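Hyaluronidase (Thermobaculum terrenum, PDB 5DIY) probably acts as a family 84 glycoside hydrolase that removes N-acetylglucosamine from modified proteins. Local coordinates at residues Y14-P17 / W18-Q21; I68-A71 / G72-G75; W288-A291 / V292-L296. One frame throughout, in Å; residues are numbered along the deposited sequence.

Contact 1. Residues Y14-P17 / W18-Q21; sequences YGKP and WEHQ. With NAG (2-acetamido-2-deoxy-beta-D-glucopyranose), chain E.
Lys16 and Glu19 form the polar link of this local contact, a salt bridge of 2.7 Å between Lys16 NZ and Glu19 OE2. The lysine runs extended past CG and CD and bends only at its last torsion (chi4 -63°), which turns NZ toward the glutamate. Glu19 in turn folds at chi2 (-70°), and the ammonium meets OE2 from above the carboxylate plane, 47° out of it. Both residues lie at the protein surface, so the bridge probably remains in contact with water.

Apolar packing turns to the rest of the barrel. Pro17 rests on Glu11 and Arg23, and the Trp18 indole is buried against Ile9, Met26 and Pro258, its NE1 bound to Met259 O. In this TIM barrel the loop leads from the first strand, 6-11, into helix 20-32, where Glu19 is the N-cap and its backbone N is bound by Glu22 OE1.

Within the segment the sugar is met by Tyr14, at the catalytic mouth of the barrel; Gly12, Lys43, Asp119 and Asp228 supply its hydrogen bonds. Tyr14 CE1 stands 3.6 Å from O3 of the N-acetylglucosamine, while the sugar's C4 lies in plane at the ring edge, 3.9 Å from CE1. Tyr14 OH is hydrogen-bonded to the engineered Asn120, the position predicted to hold the proton donor, and the ring also stacks on an aromatic side chain of the bound peptide.

Contact 2. Residues I68-A71 / G72-G75; sequences IEKA and GSCG
Lys70 O is gripped by two donors from the following turn, Ser73 OG at 2.7 Å and Cys74 N at 2.9 Å, where helix 58-73 comes to its end. This is a Schellman motif: Gly75, at positive phi, is the C-prime residue, with Gly75 N bound to Gly72 O and the N of Ile76 to Ala71 O. The helix belongs to a beta-alpha-beta unit of the barrel, between strands 37-40 and 77-82.

The inner side is tightly packed. Ala71 is buried against Phe27 of helix 20-32 and Phe78 of strand 77-82, and Cys74 is buried beside Gln31. Solvent reaches the other side, where Glu69, Gly72 and Ser73 are exposed and the backbone bond from Ser73 N to Glu69 O (3.0 Å) is among the last regular i to i+4 bonds of the helix. Ser73 OG sits between its own N and carbonyl carbon (chi1 70°), the position from which it can fold back onto Lys70 O.

Lys70, partly exposed, lies along helix 20-32. Its NZ forms a salt bridge with Glu28, its chain packs on Leu24 and Phe27, and a bend at chi2 (66°) sets its CE 3.9 Å from Cys74 SG.

Contact 3. Residues W288-A291 / V292-L296; sequences WRQA and VSTLL
Val292 lays its CG2 methyl over one face of the Trp288 indole, a CH-pi contact one turn apart on helix 284-296, which comes after the TIM barrel's last strand and helix 262-277 and packs between that helix and helix 301-308. The methyl stands 3.7 Å from the centroid of the six-membered ring and 6° off its normal. With CG of Trp288 anti to its backbone N (chi1 -165°), the ring swings alongside the next turn; Val292 has CG1 anti to N (chi1 168°), which leaves CG2 beside N and pointing to the ring. Trp288 NE1 is bound to Ile237 O, fixing the ring's rotation. Replacing Trp288 by an alanine would probably leave the Val292 methyl and Ile237 O without their partner and open a gap against Leu267 and Met304.

Two hydroxyls turn back on the helix in the same manner. Ser293 OG and Thr294 OG1 both lie beside their own N, anti to the carbonyl carbon; Ser293 OG bonds to Arg289 O at 2.9 Å, and Thr294 OG1 to Gln290 O at 3.0 Å. Arg289 O also accepts from Ser293 N, and Gln290 O from Thr294 N, each from the opposite face of the carbonyl plane, so two bonds grip each oxygen. Arg289 NH1 forms a salt bridge with Glu305 of helix 301-308. On the Leu267 and Tyr270 side, Ala291 CB lies 4.4 Å from Leu295 CD1.

All three contacts are local and lie in series along the chain, none nested in or crossing another, and none closes a long loop. Contact 1 comes first, in the loop after strand 6-11 and at the start of helix 20-32, reaching from the sugar to the outer helices. Contact 2 ends helix 58-73 ahead of strand 77-82. Their nearest atoms are about 7 Å apart, but helix 20-32 joins them: His20 touches Leu63, Glu66 and Leu67 of helix 58-73. Contact 3 comes after strand 251-256 and helix 262-277, about 13 Å from contact 1 at the nearest atoms, and there Leu296 touches Phe368 and Phe369 of helix 367-371, tying the barrel region to the C-terminal helices.

Contact 1. Residues Y14-P17 / W18-Q21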
# COMPACT_ATOMS: atom_id res chain seq x y z
N TYR C 14 3.03 9.62 -0.17
CA TYR C 14 3.08 10.61 0.90
C TYR C 14 3.77 9.97 2.10
O TYR C 14 3.77 8.74 2.25
CB TYR C 14 1.67 11.07 1.31
CG TYR C 14 0.88 11.84 0.26
CD1 TYR C 14 0.16 11.17 -0.73
CD2 TYR C 14 0.81 13.24 0.28
CE1 TYR C 14 -0.58 11.87 -1.68
CE2 TYR C 14 0.07 13.95 -0.66
CZ TYR C 14 -0.62 13.26 -1.64
OH TYR C 14 -1.36 13.96 -2.57
N GLY C 15 4.30 10.80 2.99
CA GLY C 15 5.10 10.35 4.13
C GLY C 15 6.59 10.52 3.91
O GLY C 15 7.02 11.11 2.93
N LYS C 16 7.36 9.99 4.85
CA LYS C 16 8.82 10.17 4.89
C LYS C 16 9.48 9.61 3.63
O LYS C 16 9.39 8.41 3.38
CB LYS C 16 9.39 9.46 6.13
CG LYS C 16 10.87 9.71 6.39
CD LYS C 16 11.39 8.74 7.44
CE LYS C 16 12.86 8.99 7.73
NZ LYS C 16 13.71 8.74 6.53
N PRO C 17 10.14 10.48 2.82
CA PRO C 17 10.83 9.95 1.65
C PRO C 17 11.93 8.95 2.00
O PRO C 17 12.49 8.99 3.09
CB PRO C 17 11.44 11.21 1.01
CG PRO C 17 10.57 12.33 1.46
CD PRO C 17 10.17 11.95 2.86
N TRP C 18 12.21 8.04 1.08
CA TRP C 18 13.32 7.11 1.25
C TRP C 18 14.65 7.86 1.41
O TRP C 18 14.86 8.89 0.77
CB TRP C 18 13.42 6.15 0.07
CG TRP C 18 12.36 5.10 0.01
CD1 TRP C 18 11.44 4.77 0.98
CD2 TRP C 18 12.13 4.20 -1.07
NE1 TRP C 18 10.65 3.73 0.55
CE2 TRP C 18 11.05 3.37 -0.71
CE3 TRP C 18 12.72 4.04 -2.33
CZ2 TRP C 18 10.56 2.36 -1.54
CZ3 TRP C 18 12.22 3.04 -3.17
CH2 TRP C 18 11.15 2.22 -2.77
N GLU C 19 15.52 7.32 2.27
CA GLU C 19 16.87 7.84 2.45
C GLU C 19 17.69 7.59 1.19
O GLU C 19 17.41 6.65 0.42
CB GLU C 19 17.59 7.14 3.61
CG GLU C 19 16.97 7.31 4.99
CD GLU C 19 17.11 8.71 5.56
OE1 GLU C 19 17.88 9.54 5.01
OE2 GLU C 19 16.43 8.99 6.57
N HIS C 20 18.71 8.41 0.99
CA HIS C 20 19.60 8.29 -0.16
C HIS C 20 20.20 6.89 -0.29
O HIS C 20 20.27 6.33 -1.39
CB HIS C 20 20.72 9.35 -0.09
CG HIS C 20 21.67 9.30 -1.24
ND1 HIS C 20 21.30 9.62 -2.53
CD2 HIS C 20 22.98 8.95 -1.31
CE1 HIS C 20 22.33 9.46 -3.34
NE2 HIS C 20 23.36 9.06 -2.62
N GLN C 21 20.61 6.32 0.85
CA GLN C 21 21.19 4.98 0.88
C GLN C 21 20.18 3.87 0.55
O GLN C 21 20.53 2.87 -0.08
CB GLN C 21 21.84 4.71 2.25
CG GLN C 21 22.71 3.47 2.29
CD GLN C 21 23.81 3.50 1.25
OE1 GLN C 21 24.51 4.51 1.11
NE2 GLN C 21 23.96 2.40 0.51
C1 NAG E . -2.87 9.14 -4.54
C2 NAG E . -1.52 9.68 -5.03
C3 NAG E . -0.30 8.92 -4.50
C4 NAG E . -0.64 8.25 -3.18
C5 NAG E . -1.73 7.22 -3.43
C6 NAG E . -2.16 6.48 -2.15
C7 NAG E . -1.63 8.76 -7.33
C8 NAG E . -1.54 9.12 -8.78
N2 NAG E . -1.48 9.79 -6.49
O3 NAG E . 0.78 9.85 -4.33
O4 NAG E . 0.51 7.56 -2.67
O5 NAG E . -2.88 7.78 -4.09
O6 NAG E . -2.53 7.38 -1.10
O7 NAG E . -1.83 7.61 -6.96

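Contact 2. Residues I68-A71 / G72-G75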
# COMPACT_ATOMS: atom_id res chain seq x y z
N ILE C 68 21.40 8.97 -10.17
CA ILE C 68 21.32 8.81 -11.62
C ILE C 68 22.42 7.87 -12.12
O ILE C 68 22.16 7.01 -12.96
CB ILE C 68 21.34 10.19 -12.35
CG1 ILE C 68 20.03 10.94 -12.09
CG2 ILE C 68 21.50 10.02 -13.86
CD1 ILE C 68 20.15 12.45 -12.21
N GLU C 69 23.63 8.03 -11.59
CA GLU C 69 24.75 7.16 -11.97
C GLU C 69 24.56 5.72 -11.47
O GLU C 69 24.87 4.77 -12.20
CB GLU C 69 26.09 7.73 -11.49
CG GLU C 69 26.52 8.96 -12.30
CD GLU C 69 27.78 9.64 -11.79
OE1 GLU C 69 28.37 9.18 -10.78
OE2 GLU C 69 28.19 10.64 -12.41
N LYS C 70 24.04 5.56 -10.26
CA LYS C 70 23.74 4.22 -9.72
C LYS C 70 22.66 3.52 -10.56
O LYS C 70 22.82 2.36 -10.92
CB LYS C 70 23.32 4.29 -8.25
CG LYS C 70 23.14 2.93 -7.57
CD LYS C 70 24.45 2.17 -7.45
CE LYS C 70 24.28 0.89 -6.66
NZ LYS C 70 25.59 0.20 -6.46
N ALA C 71 21.58 4.25 -10.85
CA ALA C 71 20.51 3.76 -11.72
C ALA C 71 21.04 3.25 -13.05
O ALA C 71 20.70 2.14 -13.48
CB ALA C 71 19.49 4.87 -11.96
N GLY C 72 21.89 4.05 -13.70
CA GLY C 72 22.50 3.66 -14.97
C GLY C 72 23.34 2.41 -14.86
O GLY C 72 23.22 1.51 -15.69
N SER C 73 24.17 2.35 -13.82
CA SER C 73 25.01 1.16 -13.56
C SER C 73 24.18 -0.09 -13.24
O SER C 73 24.66 -1.21 -13.41
CB SER C 73 26.01 1.43 -12.42
OG SER C 73 25.36 1.54 -11.16
N CYS C 74 22.94 0.09 -12.76
CA CYS C 74 22.02 -1.01 -12.46
C CYS C 74 20.98 -1.31 -13.56
O CYS C 74 20.07 -2.10 -13.35
CB CYS C 74 21.31 -0.73 -11.13
SG CYS C 74 22.42 -0.78 -9.71
N GLY C 75 21.14 -0.69 -14.73
CA GLY C 75 20.22 -0.91 -15.86
C GLY C 75 18.85 -0.29 -15.65
O GLY C 75 17.87 -0.76 -16.23

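Contact 3. Residues W288-A291 / V292-L296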
# COMPACT_ATOMS: atom_id res chain seq x y z
N TRP C 288 5.45 -15.49 -3.26
CA TRP C 288 5.61 -14.96 -1.91
C TRP C 288 6.55 -15.82 -1.05
O TRP C 288 7.36 -15.28 -0.30
CB TRP C 288 4.26 -14.79 -1.23
CG TRP C 288 4.28 -13.94 -0.01
CD1 TRP C 288 4.23 -12.58 0.04
CD2 TRP C 288 4.36 -14.40 1.34
NE1 TRP C 288 4.27 -12.15 1.35
CE2 TRP C 288 4.35 -13.24 2.17
CE3 TRP C 288 4.43 -15.66 1.94
CZ2 TRP C 288 4.41 -13.32 3.56
CZ3 TRP C 288 4.50 -15.74 3.33
CH2 TRP C 288 4.48 -14.57 4.12
N ARG C 289 6.47 -17.15 -1.19
CA ARG C 289 7.33 -18.08 -0.45
C ARG C 289 8.79 -18.06 -0.91
O ARG C 289 9.70 -18.12 -0.09
CB ARG C 289 6.79 -19.51 -0.52
CG ARG C 289 5.48 -19.69 0.23
CD ARG C 289 4.77 -20.99 -0.16
NE ARG C 289 5.59 -22.16 0.14
CZ ARG C 289 5.79 -22.68 1.35
NH1 ARG C 289 5.23 -22.16 2.44
NH2 ARG C 289 6.57 -23.75 1.48
N GLN C 290 9.00 -17.99 -2.22
CA GLN C 290 10.35 -17.80 -2.76
C GLN C 290 10.93 -16.44 -2.32
O GLN C 290 12.12 -16.35 -1.98
CB GLN C 290 10.38 -17.92 -4.28
CG GLN C 290 11.79 -18.11 -4.84
CD GLN C 290 11.80 -18.46 -6.32
OE1 GLN C 290 12.22 -19.55 -6.70
NE2 GLN C 290 11.32 -17.54 -7.16
N ALA C 291 10.09 -15.40 -2.32
CA ALA C 291 10.48 -14.07 -1.83
C ALA C 291 10.95 -14.12 -0.38
O ALA C 291 12.04 -13.62 -0.08
CB ALA C 291 9.32 -13.09 -1.96
N VAL C 292 10.14 -14.71 0.50
CA VAL C 292 10.48 -14.86 1.93
C VAL C 292 11.80 -15.63 2.12
O VAL C 292 12.65 -15.20 2.90
CB VAL C 292 9.34 -15.54 2.73
CG1 VAL C 292 9.80 -15.96 4.13
CG2 VAL C 292 8.13 -14.62 2.85
N SER C 293 11.96 -16.75 1.42
CA SER C 293 13.19 -17.57 1.50
C SER C 293 14.45 -16.80 1.10
O SER C 293 15.41 -16.75 1.87
CB SER C 293 13.06 -18.81 0.62
OG SER C 293 11.92 -19.56 0.98
N THR C 294 14.43 -16.20 -0.09
CA THR C 294 15.54 -15.39 -0.61
C THR C 294 15.89 -14.21 0.30
O THR C 294 17.05 -14.04 0.69
CB THR C 294 15.20 -14.81 -2.00
OG1 THR C 294 14.91 -15.87 -2.92
CG2 THR C 294 16.36 -13.97 -2.56
N LEU C 295 14.88 -13.42 0.64
CA LEU C 295 15.08 -12.17 1.38
C LEU C 295 15.27 -12.36 2.89
O LEU C 295 16.07 -11.65 3.50
CB LEU C 295 13.92 -11.20 1.11
CG LEU C 295 13.73 -10.80 -0.36
CD1 LEU C 295 12.35 -10.23 -0.62
CD2 LEU C 295 14.81 -9.82 -0.80
N LEU C 296 14.52 -13.28 3.49
CA LEU C 296 14.50 -13.47 4.95
C LEU C 296 15.04 -14.81 5.46
O LEU C 296 15.33 -14.92 6.64
CB LEU C 296 13.07 -13.28 5.47
CG LEU C 296 12.31 -12.02 5.04
CD1 LEU C 296 10.91 -12.02 5.63
CD2 LEU C 296 13.06 -10.76 5.45